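Side-chain contacts in probable transcriptional regulator, LysR family protein (PDB 2QL3), which probably regulates transcription as a DNA-binding activator of the LysR family, this chain being its effector-binding domain without the winged-helix DNA-binding part: residues Tyr12-Pro17 with Leu154-Arg159; Thr28-Arg33 with Ile202-Ala207. One frame throughout, in Å; residues are numbered along the deposited sequence.

Interaction 1. Residues Tyr12-Pro17 with Leu154-Arg159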
loop_
_atom_site.group_PDB
_atom_site.type_symbol
_atom_site.label_atom_id
_atom_site.label_comp_id
_atom_site.label_asym_id
_atom_site.label_seq_id
_atom_site.Cartn_x
_atom_site.Cartn_y
_atom_site.Cartn_z
ATOM N N TYR A 12 -10.388 -0.817 -6.082
ATOM C CA TYR A 12 -9.672 0.273 -5.394
ATOM C C TYR A 12 -8.450 -0.338 -4.684
ATOM O O TYR A 12 -8.526 -1.451 -4.198
ATOM C CB TYR A 12 -10.542 0.972 -4.332
ATOM C CG TYR A 12 -11.770 1.677 -4.858
ATOM C CD1 TYR A 12 -11.829 2.150 -6.185
ATOM C CD2 TYR A 12 -12.864 1.902 -4.016
ATOM C CE1 TYR A 12 -12.991 2.786 -6.674
ATOM C CE2 TYR A 12 -14.007 2.519 -4.478
ATOM C CZ TYR A 12 -14.051 2.979 -5.794
ATOM O OH TYR A 12 -15.194 3.561 -6.247
ATOM N N PRO A 13 -7.301 0.385 -4.667
ATOM C CA PRO A 13 -6.067 -0.232 -4.136
ATOM C C PRO A 13 -6.125 -0.890 -2.747
ATOM O O PRO A 13 -5.534 -1.940 -2.584
ATOM C CB PRO A 13 -5.014 0.916 -4.217
ATOM C CG PRO A 13 -5.546 1.787 -5.390
ATOM C CD PRO A 13 -7.069 1.751 -5.172
ATOM N N ALA A 14 -6.850 -0.304 -1.792
ATOM C CA ALA A 14 -7.035 -0.855 -0.452
ATOM C C ALA A 14 -7.794 -2.184 -0.425
ATOM O O ALA A 14 -7.776 -2.909 0.567
ATOM C CB ALA A 14 -7.756 0.172 0.406
ATOM N N LEU A 15 -8.470 -2.494 -1.511
ATOM C CA LEU A 15 -9.198 -3.739 -1.653
ATOM C C LEU A 15 -8.299 -4.804 -2.302
ATOM O O LEU A 15 -8.587 -6.002 -2.199
ATOM C CB LEU A 15 -10.418 -3.479 -2.538
ATOM C CG LEU A 15 -11.794 -3.279 -1.883
ATOM C CD1 LEU A 15 -11.786 -2.966 -0.473
ATOM C CD2 LEU A 15 -12.718 -2.342 -2.668
ATOM N N GLY A 16 -7.250 -4.361 -3.007
ATOM C CA GLY A 16 -6.321 -5.275 -3.655
ATOM C C GLY A 16 -5.713 -6.372 -2.795
ATOM O O GLY A 16 -5.701 -7.510 -3.215
ATOM N N PRO A 17 -5.153 -6.050 -1.589
ATOM C CA PRO A 17 -4.561 -7.138 -0.716
ATOM C C PRO A 17 -5.508 -7.843 0.270
ATOM O O PRO A 17 -5.155 -8.842 0.862
ATOM C CB PRO A 17 -3.481 -6.411 0.082
ATOM C CG PRO A 17 -3.791 -4.935 -0.041
ATOM C CD PRO A 17 -4.906 -4.702 -1.032
ATOM N N LEU A 154 -10.222 3.211 9.729
ATOM C CA LEU A 154 -10.059 2.306 8.587
ATOM C C LEU A 154 -11.288 1.433 8.430
ATOM O O LEU A 154 -11.944 1.043 9.408
ATOM C CB LEU A 154 -8.805 1.409 8.759
ATOM C CG LEU A 154 -7.378 2.061 8.779
ATOM C CD1 LEU A 154 -6.349 1.044 9.170
ATOM C CD2 LEU A 154 -6.936 2.837 7.491
ATOM N N LEU A 155 -11.566 1.098 7.170
ATOM C CA LEU A 155 -12.742 0.339 6.776
ATOM C C LEU A 155 -12.410 -1.144 6.737
ATOM O O LEU A 155 -13.305 -1.986 6.632
ATOM C CB LEU A 155 -13.262 0.807 5.398
ATOM C CG LEU A 155 -14.180 2.034 5.419
ATOM C CD1 LEU A 155 -15.522 1.610 5.954
ATOM C CD2 LEU A 155 -13.672 3.145 6.327
ATOM N N GLN A 156 -11.129 -1.460 6.762
ATOM C CA GLN A 156 -10.758 -2.847 6.778
ATOM C C GLN A 156 -9.672 -3.130 7.801
ATOM O O GLN A 156 -8.947 -2.237 8.240
ATOM C CB GLN A 156 -10.273 -3.275 5.403
ATOM C CG GLN A 156 -11.245 -2.941 4.267
ATOM C CD GLN A 156 -10.703 -3.432 3.001
ATOM O OE1 GLN A 156 -10.076 -2.668 2.238
ATOM N NE2 GLN A 156 -10.860 -4.736 2.774
ATOM N N ARG A 157 -9.543 -4.399 8.123
ATOM C CA ARG A 157 -8.646 -4.843 9.169
ATOM C C ARG A 157 -7.818 -6.038 8.693
ATOM O O ARG A 157 -8.311 -7.136 8.664
ATOM C CB ARG A 157 -9.429 -5.200 10.437
ATOM C CG ARG A 157 -8.586 -5.983 11.420
ATOM C CD ARG A 157 -8.610 -5.586 12.836
ATOM N NE ARG A 157 -9.602 -6.265 13.644
ATOM C CZ ARG A 157 -9.475 -6.628 14.928
ATOM N NH1 ARG A 157 -10.518 -7.197 15.513
ATOM N NH2 ARG A 157 -8.364 -6.481 15.643
ATOM N N PRO A 158 -6.518 -5.808 8.379
ATOM C CA PRO A 158 -5.589 -6.925 8.127
ATOM C C PRO A 158 -5.681 -7.988 9.203
ATOM O O PRO A 158 -5.844 -7.671 10.391
ATOM C CB PRO A 158 -4.215 -6.255 8.129
ATOM C CG PRO A 158 -4.522 -4.867 7.602
ATOM C CD PRO A 158 -5.856 -4.492 8.238
ATOM N N ARG A 159 -5.526 -9.240 8.802
ATOM C CA ARG A 159 -5.724 -10.348 9.745
ATOM C C ARG A 159 -4.816 -10.387 10.965
ATOM O O ARG A 159 -5.240 -10.885 12.029
ATOM C CB ARG A 159 -5.725 -11.709 9.020
ATOM C CG ARG A 159 -7.004 -12.520 9.399
ATOM C CD ARG A 159 -7.496 -13.525 8.355
ATOM N NE ARG A 159 -8.804 -13.210 7.777
ATOM C CZ ARG A 159 -9.105 -13.366 6.481
ATOM N NH1 ARG A 159 -8.189 -13.802 5.623
ATOM N NH2 ARG A 159 -10.322 -13.072 6.023
#
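Q156 reaches A14 and L15 across the mouth between the two lobes of a periplasmic-binding-protein-like domain, the fold of LysR effector domains, where relatives bind their small-molecule effectors. The turn 12-17 follows strand 5-11 and is drawn tight by bonds such as L15 N to Y12 O at 2.9 Å. Along the facing segment, L154 ends its strand in backbone hydrogen bonds with M80 and packs on F138 and R142 of helix 138-147, while L155 lies on P79; both leucines suit an apolar lobe interior. Q156 then spans the gap. Its CG stands anti to the carbonyl carbon (chi1 -52°) and the chain beyond is extended, carrying the amide to the turn, a task suited to a long, uncharged polar residue. The L15 side chain crosses it at about a right angle, with L15 CD1 3.7 Å from Q156 CD. As modelled, Q156 OE1 lies 2.9 Å from A14 O. A14 is small enough to let the amide come close, and its O accepts a hydrogen bond from T18 OG1. Further on, R157 NH2 forms a salt bridge with D161 OD1, P158 packs on Y164 of the second subunit, and R159 NH1 donates a hydrogen bond to E165 O of that same neighbouring subunit.

Interaction 2. Residues Thr28-Arg33 with Ile202-Ala207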
loop_
_atom_site.group_PDB
_atom_site.type_symbol
_atom_site.label_atom_id
_atom_site.label_comp_id
_atom_site.label_asym_id
_atom_site.label_seq_id
_atom_site.Cartn_x
_atom_site.Cartn_y
_atom_site.Cartn_z
ATOM N N THR A 28 -9.894 -18.559 -10.545
ATOM C CA THR A 28 -9.049 -19.104 -11.584
ATOM C C THR A 28 -8.826 -20.578 -11.381
ATOM O O THR A 28 -8.575 -21.297 -12.348
ATOM C CB THR A 28 -7.692 -18.335 -11.747
ATOM O OG1 THR A 28 -7.041 -18.146 -10.474
ATOM C CG2 THR A 28 -7.954 -17.016 -12.442
ATOM N N ALA A 29 -8.946 -21.006 -10.119
ATOM C CA ALA A 29 -8.973 -22.414 -9.711
ATOM C C ALA A 29 -10.265 -23.086 -10.164
ATOM O O ALA A 29 -10.214 -24.175 -10.706
ATOM C CB ALA A 29 -8.781 -22.563 -8.198
ATOM N N GLU A 30 -11.429 -22.458 -9.989
ATOM C CA GLU A 30 -12.615 -23.121 -10.575
ATOM C C GLU A 30 -12.687 -23.183 -12.079
ATOM O O GLU A 30 -13.274 -24.135 -12.630
ATOM C CB GLU A 30 -13.989 -22.757 -10.011
ATOM C CG GLU A 30 -14.768 -24.178 -9.880
ATOM C CD GLU A 30 -16.227 -24.058 -9.615
ATOM O OE1 GLU A 30 -17.028 -24.411 -10.513
ATOM O OE2 GLU A 30 -16.590 -23.617 -8.502
ATOM N N TYR A 31 -12.133 -22.160 -12.717
ATOM C CA TYR A 31 -12.246 -21.965 -14.169
ATOM C C TYR A 31 -10.859 -21.774 -14.749
ATOM O O TYR A 31 -10.459 -20.656 -15.036
ATOM C CB TYR A 31 -13.089 -20.728 -14.471
ATOM C CG TYR A 31 -14.523 -20.839 -14.026
ATOM C CD1 TYR A 31 -15.446 -21.589 -14.747
ATOM C CD2 TYR A 31 -14.953 -20.200 -12.864
ATOM C CE1 TYR A 31 -16.772 -21.700 -14.320
ATOM C CE2 TYR A 31 -16.263 -20.297 -12.431
ATOM C CZ TYR A 31 -17.166 -21.039 -13.147
ATOM O OH TYR A 31 -18.468 -21.107 -12.698
ATOM N N PRO A 32 -10.118 -22.871 -14.938
ATOM C CA PRO A 32 -8.697 -22.826 -15.398
ATOM C C PRO A 32 -8.458 -22.182 -16.786
ATOM O O PRO A 32 -7.292 -21.893 -17.135
ATOM C CB PRO A 32 -8.315 -24.312 -15.506
ATOM C CG PRO A 32 -9.327 -25.035 -14.629
ATOM C CD PRO A 32 -10.600 -24.247 -14.758
ATOM N N ARG A 33 -9.535 -22.011 -17.562
ATOM C CA ARG A 33 -9.482 -21.495 -18.912
ATOM C C ARG A 33 -10.018 -20.056 -19.000
ATOM O O ARG A 33 -10.119 -19.501 -20.092
ATOM C CB ARG A 33 -10.282 -22.417 -19.829
ATOM C CG ARG A 33 -9.476 -23.573 -20.427
ATOM C CD ARG A 33 -10.322 -24.736 -20.980
ATOM N NE ARG A 33 -10.824 -25.595 -19.911
ATOM C CZ ARG A 33 -12.116 -25.727 -19.580
ATOM N NH1 ARG A 33 -12.444 -26.535 -18.565
ATOM N NH2 ARG A 33 -13.080 -25.066 -20.253
ATOM N N ILE A 202 -19.331 -12.941 -11.375
ATOM C CA ILE A 202 -20.285 -12.379 -10.498
ATOM C C ILE A 202 -21.014 -13.474 -9.691
ATOM O O ILE A 202 -21.146 -13.342 -8.478
ATOM C CB ILE A 202 -21.307 -11.484 -11.271
ATOM C CG1 ILE A 202 -20.577 -10.282 -11.907
ATOM C CG2 ILE A 202 -22.513 -11.098 -10.343
ATOM C CD1 ILE A 202 -21.304 -9.581 -13.122
ATOM N N ARG A 203 -21.448 -14.546 -10.343
ATOM C CA ARG A 203 -22.177 -15.628 -9.670
ATOM C C ARG A 203 -21.223 -16.344 -8.696
ATOM O O ARG A 203 -21.628 -16.739 -7.606
ATOM C CB ARG A 203 -22.837 -16.636 -10.675
ATOM C CG ARG A 203 -23.925 -16.056 -11.591
ATOM C CD ARG A 203 -24.484 -17.157 -12.508
ATOM N NE ARG A 203 -25.472 -16.746 -13.527
ATOM C CZ ARG A 203 -25.754 -17.466 -14.630
ATOM N NH1 ARG A 203 -25.103 -18.604 -14.868
ATOM N NH2 ARG A 203 -26.681 -17.072 -15.507
ATOM N N PHE A 204 -19.961 -16.494 -9.099
ATOM C CA PHE A 204 -18.985 -17.234 -8.328
ATOM C C PHE A 204 -18.609 -16.476 -7.042
ATOM O O PHE A 204 -18.550 -17.084 -5.958
ATOM C CB PHE A 204 -17.765 -17.621 -9.178
ATOM C CG PHE A 204 -16.682 -18.387 -8.388
ATOM C CD1 PHE A 204 -16.745 -19.767 -8.263
ATOM C CD2 PHE A 204 -15.651 -17.709 -7.777
ATOM C CE1 PHE A 204 -15.755 -20.493 -7.520
ATOM C CE2 PHE A 204 -14.668 -18.398 -7.034
ATOM C CZ PHE A 204 -14.732 -19.808 -6.903
ATOM N N VAL A 205 -18.434 -15.148 -7.120
ATOM C CA VAL A 205 -18.038 -14.395 -5.921
ATOM C C VAL A 205 -19.209 -14.017 -5.016
ATOM O O VAL A 205 -19.000 -13.590 -3.875
ATOM C CB VAL A 205 -17.173 -13.134 -6.247
ATOM C CG1 VAL A 205 -15.947 -13.533 -7.130
ATOM C CG2 VAL A 205 -18.040 -12.019 -6.899
ATOM N N THR A 206 -20.421 -14.144 -5.520
ATOM C CA THR A 206 -21.612 -13.911 -4.718
ATOM C C THR A 206 -22.338 -15.214 -4.300
ATOM O O THR A 206 -23.492 -15.164 -3.814
ATOM C CB THR A 206 -22.567 -12.952 -5.439
ATOM O OG1 THR A 206 -22.963 -13.538 -6.666
ATOM C CG2 THR A 206 -21.863 -11.676 -5.776
ATOM N N ALA A 207 -21.663 -16.355 -4.440
ATOM C CA ALA A 207 -22.272 -17.660 -4.141
ATOM C C ALA A 207 -22.268 -17.948 -2.637
ATOM O O ALA A 207 -21.247 -17.694 -1.979
ATOM C CB ALA A 207 -21.540 -18.753 -4.885
#
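The C-terminal ends of helices 20-30 and 196-205 come closest at E30 and F204, whose CA atoms are 9.0 Å apart. F204 carries the contact. Its CG is anti to the backbone N (chi1 179°), which sends the ring across to the other helix. There E30 OE2 sits in the ring plane at the edge, 3.4 Å from F204 CE1, with the carboxylate turned 77° against the ring. The aliphatic part of the glutamate helps too, E30 CB lying 3.8 Å from F204 CE1. Y31, the first residue to leave the helix, adds an apolar touch, its CE2 4.2 Å from F204 CD1 at an oblique approach. The same tyrosine ring also meets F27, while F204 packs on A26 of helix 20-30. Behind F204, I202 O is gripped twice by T206, through its N and its OG1, from opposite faces of its plane; the hydroxyl bond, T206 OG1 to I202 O, is short at 2.6 Å. A carboxylate oxygen at a ring's C-H edge meets the slightly positive rim of the aromatic, so this surface contact is probably mildly favourable electrostatically as well as through dispersion.

How the interactions relate
The two contacts lie in different parts of one effector domain. Interaction 1 lies near the middle, its centre about 5 Å from that of the chain, and joins two lobes across the interlobe cleft where effectors bind in LysR relatives; no effector is identified here. Interaction 2 lies on the surface, its centre about 22 Å from the chain centre, and joins two helices within a single lobe. The centres of interactions 1 and 2 are about 21 Å apart. The nearest atoms of interactions 1 and 2 are about 12 Å apart, so the two do not touch. Helix 20-30 connects them: the turn 12-17 precedes it, and 28-33 contains its C-terminal end.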